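Local coordinates for sperm autoantigenic protein 17 (Danio rerio, PDB 7MY4) that forms a docking and dimerization domain related to that of type II protein kinase A regulatory subunits and probably binds A-kinase anchoring proteins, at residues Ala42-Phe45 and Thr46-Lys50; Ala51-Ser55 and Gly56-Ala60. One frame throughout, in Å; residues are numbered along the deposited sequence.

Contact 1: Ala42-Phe45 and Thr46-Lys50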
# COMPACT_ATOMS: atom_id res chain seq x y z
N ALA A 42 -1.43 -11.08 -1.80
CA ALA A 42 -2.66 -10.44 -1.35
C ALA A 42 -2.51 -9.99 0.09
O ALA A 42 -2.96 -8.90 0.47
CB ALA A 42 -3.83 -11.41 -1.52
N VAL A 43 -1.86 -10.81 0.92
CA VAL A 43 -1.63 -10.43 2.31
C VAL A 43 -0.67 -9.24 2.38
O VAL A 43 -0.87 -8.33 3.19
CB VAL A 43 -1.10 -11.61 3.11
CG1 VAL A 43 -0.73 -11.13 4.53
CG2 VAL A 43 -2.15 -12.72 3.14
N TYR A 44 0.37 -9.25 1.56
CA TYR A 44 1.32 -8.14 1.52
C TYR A 44 0.60 -6.81 1.31
O TYR A 44 0.85 -5.84 2.05
CB TYR A 44 2.37 -8.36 0.42
CG TYR A 44 3.33 -7.19 0.32
CD1 TYR A 44 4.40 -7.10 1.17
CD2 TYR A 44 3.15 -6.17 -0.59
CE1 TYR A 44 5.27 -6.03 1.12
CE2 TYR A 44 4.02 -5.10 -0.66
CZ TYR A 44 5.07 -5.02 0.20
OH TYR A 44 5.95 -3.94 0.16
N PHE A 45 -0.26 -6.72 0.30
CA PHE A 45 -0.92 -5.45 0.00
C PHE A 45 -1.96 -5.11 1.05
O PHE A 45 -2.11 -3.95 1.43
CB PHE A 45 -1.51 -5.45 -1.40
CG PHE A 45 -0.45 -5.33 -2.46
CD1 PHE A 45 0.24 -4.14 -2.61
CD2 PHE A 45 -0.07 -6.41 -3.21
CE1 PHE A 45 1.24 -4.03 -3.54
CE2 PHE A 45 0.95 -6.29 -4.15
CZ PHE A 45 1.60 -5.11 -4.30
N THR A 46 -2.65 -6.12 1.59
CA THR A 46 -3.57 -5.85 2.69
C THR A 46 -2.84 -5.20 3.86
O THR A 46 -3.29 -4.19 4.41
CB THR A 46 -4.27 -7.14 3.11
OG1 THR A 46 -5.04 -7.63 2.00
CG2 THR A 46 -5.18 -6.88 4.30
N GLU A 47 -1.69 -5.77 4.24
CA GLU A 47 -0.95 -5.24 5.38
C GLU A 47 -0.32 -3.89 5.06
O GLU A 47 -0.25 -3.01 5.93
CB GLU A 47 0.10 -6.25 5.85
CG GLU A 47 -0.50 -7.51 6.48
CD GLU A 47 -1.40 -7.20 7.67
OE1 GLU A 47 -0.94 -6.49 8.60
OE2 GLU A 47 -2.57 -7.65 7.67
N LEU A 48 0.15 -3.70 3.82
CA LEU A 48 0.71 -2.41 3.43
C LEU A 48 -0.36 -1.32 3.50
O LEU A 48 -0.10 -0.19 3.95
CB LEU A 48 1.30 -2.51 2.02
CG LEU A 48 1.99 -1.25 1.51
CD1 LEU A 48 3.23 -0.92 2.28
CD2 LEU A 48 2.31 -1.43 0.03
N LEU A 49 -1.57 -1.66 3.08
CA LEU A 49 -2.67 -0.70 3.14
C LEU A 49 -3.04 -0.36 4.58
O LEU A 49 -3.37 0.79 4.89
CB LEU A 49 -3.86 -1.28 2.41
CG LEU A 49 -3.72 -1.27 0.88
CD1 LEU A 49 -4.77 -2.16 0.25
CD2 LEU A 49 -3.86 0.17 0.35
N LYS A 50 -3.02 -1.35 5.47
CA LYS A 50 -3.29 -1.06 6.89
C LYS A 50 -2.24 -0.12 7.45
O LYS A 50 -2.56 0.83 8.18
CB LYS A 50 -3.32 -2.37 7.68
CG LYS A 50 -3.67 -2.20 9.15
CD LYS A 50 -3.57 -3.54 9.92
CE LYS A 50 -4.17 -4.74 9.18
NZ LYS A 50 -3.90 -6.03 9.89
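Ala42-Phe45 and Thr46-Lys50 are successive turns of helix 37-55, and each backbone NH from Thr46 to Leu49 bonds to the carbonyl oxygen four residues earlier. The Glu47 N to Val43 O bond is representative, at 2.9 Å and with an N-H...O angle of 164°. Ala42 O is gripped twice: besides Thr46 N at 3.0 Å it accepts the hydroxyl of the same residue, Thr46 OG1, at 2.9 Å, the two donors coming from opposite faces of the carbonyl plane. With OG1 anti to its own carbonyl carbon (chi1 -62°), Thr46 turns the hydroxyl back along the helix, where it adds this second donor.

The apolar side of this turn is built by Tyr44, Phe45 and Leu48. Leu48 runs alongside Tyr44, both pointing the same way, and its CD2 methyl lies 4.1 Å from Tyr44 CE2. The same methyl approaches Phe45 CD1 at 4.3 Å, meeting both rings obliquely. The two aromatic groups also touch each other, since Tyr44 CD2 sits 3.9 Å above the centre of the Phe45 ring.

On another side of the helix, Glu47 lies beside Val43, its CG 4.1 Å from Val43 CG1. In one of its two modelled conformers, the bent Glu47 chain brings OE2 within 3.1 Å of Lys50 NZ, and OE2 receives the ammonium on its syn lone pair in a salt bridge.

The apolar side faces helix 18-32, where Tyr44 touches Leu25 and Glu28, Phe45 touches Leu25, and Leu48 touches Leu21. This face belongs to the helix-loop-helix unit of the RIIa docking and dimerization fold, two copies of which form an X-type four-helix bundle in type II protein kinase A regulatory subunits; similar pairing is probable here, though not seen within the single chain.

Contact 2: Ala51-Ser55 and Gly56-Ala60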
# COMPACT_ATOMS: atom_id res chain seq x y z
N ALA A 51 -0.97 -0.33 7.08
CA ALA A 51 0.09 0.55 7.54
C ALA A 51 -0.10 1.96 7.01
O ALA A 51 0.11 2.95 7.72
CB ALA A 51 1.45 0.01 7.13
N ARG A 52 -0.48 2.07 5.74
CA ARG A 52 -0.73 3.39 5.16
C ARG A 52 -1.88 4.08 5.88
O ARG A 52 -1.79 5.27 6.22
CB ARG A 52 -1.02 3.27 3.67
CG ARG A 52 -1.07 4.63 2.99
CD ARG A 52 -1.55 4.54 1.54
NE ARG A 52 -2.96 4.17 1.42
CZ ARG A 52 -3.55 3.87 0.27
NH1 ARG A 52 -2.86 3.97 -0.88
NH2 ARG A 52 -4.83 3.53 0.25
N GLU A 53 -2.96 3.35 6.13
CA GLU A 53 -4.10 3.91 6.85
C GLU A 53 -3.69 4.42 8.22
O GLU A 53 -4.06 5.53 8.62
CB GLU A 53 -5.18 2.83 6.98
CG GLU A 53 -6.37 3.20 7.85
CD GLU A 53 -7.29 2.01 8.11
OE1 GLU A 53 -7.02 0.91 7.59
OE2 GLU A 53 -8.29 2.19 8.83
N GLU A 54 -2.93 3.62 8.97
CA GLU A 54 -2.57 4.01 10.33
C GLU A 54 -1.68 5.23 10.36
O GLU A 54 -1.75 6.02 11.31
CB GLU A 54 -1.89 2.82 11.02
CG GLU A 54 -2.88 1.70 11.26
CD GLU A 54 -2.25 0.47 11.89
OE1 GLU A 54 -3.02 -0.42 12.31
OE2 GLU A 54 -1.00 0.38 11.96
N SER A 55 -0.83 5.40 9.34
CA SER A 55 0.05 6.55 9.22
C SER A 55 -0.67 7.83 8.83
O SER A 55 -0.06 8.90 8.90
CB SER A 55 1.15 6.28 8.18
OG SER A 55 2.08 5.31 8.60
N GLY A 56 -1.94 7.75 8.43
CA GLY A 56 -2.64 8.92 7.90
C GLY A 56 -2.37 9.23 6.45
O GLY A 56 -2.69 10.34 5.98
N LEU A 57 -1.82 8.29 5.69
CA LEU A 57 -1.42 8.53 4.32
C LEU A 57 -2.43 8.00 3.29
O LEU A 57 -2.15 8.04 2.09
CB LEU A 57 -0.05 7.91 4.07
CG LEU A 57 1.10 8.66 4.75
CD1 LEU A 57 2.40 7.87 4.56
CD2 LEU A 57 1.25 10.04 4.14
N ASP A 58 -3.61 7.57 3.72
CA ASP A 58 -4.62 7.24 2.72
C ASP A 58 -4.94 8.48 1.90
O ASP A 58 -5.04 9.59 2.45
CB ASP A 58 -5.91 6.76 3.37
CG ASP A 58 -5.85 5.34 3.80
OD1 ASP A 58 -4.86 4.64 3.47
OD2 ASP A 58 -6.83 4.91 4.47
N PRO A 59 -5.14 8.34 0.58
CA PRO A 59 -5.49 9.50 -0.24
C PRO A 59 -6.77 10.16 0.25
O PRO A 59 -7.73 9.48 0.63
CB PRO A 59 -5.67 8.92 -1.65
CG PRO A 59 -5.05 7.56 -1.62
CD PRO A 59 -4.96 7.10 -0.19
N ALA A 60 -6.77 11.49 0.25
CA ALA A 60 -7.94 12.25 0.63
C ALA A 60 -9.01 12.06 -0.42
O ALA A 60 -8.75 12.21 -1.62
CB ALA A 60 -7.60 13.73 0.76
O HOH W 1 -5.22 2.05 3.19
O HOH W 2 -4.94 7.27 6.45
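Arg52 reaches Asp58 because its side chain, extended through the first two torsions, bends at chi3 (68°), while Asp58 swings CG to the side of its backbone N (chi1 -80°) and turns to meet it. Between them helix 37-55 is closed by a Schellman motif. Gly56 takes a positive phi of 81°, at which any CB would collide with Ser55 O; Leu57 N bonds back to Arg52 O at 3.1 Å and Gly56 N to Glu53 O, the latter from above the carbonyl plane.

Arg52 NE meets Asp58 OD1 at 2.8 Å on the anti side of the carboxylate, with a weak second bond from NH2, and the two flat groups stand nearly perpendicular. Pro59 CD covers one guanidinium face, 3.5 Å above its plane, and Leu57 CB packs against Arg52 CG at 3.6 Å. Replacing Arg52 by alanine is likely to leave the Asp58 carboxylate without its cationic mate and Pro59 CD without the flat surface it covers. One water donates to Asp58 OD1; a second bridges turn and helix, giving a hydrogen to Glu53 O at 2.9 Å and accepting one from Asp58 N at 3.1 Å.

Overall arrangement
Both contacts are local and follow one another along helix 37-55, with centres about 12 Å apart. Their segments adjoin at Lys50 and Ala51 but make no other touch. Contact 1 lies in the run of the helix, its centre about 6 Å from the centre of the chain, and one of its sides is turned to helix 18-32. Contact 2, whose centre is about 9 Å from that of the chain, is where the helix stops. The first thus belongs to the joining of the two helices, while the second is where the chain turns out of the helix into the loop that follows. No ligand accompanies either; both lie at the surface of the single chain.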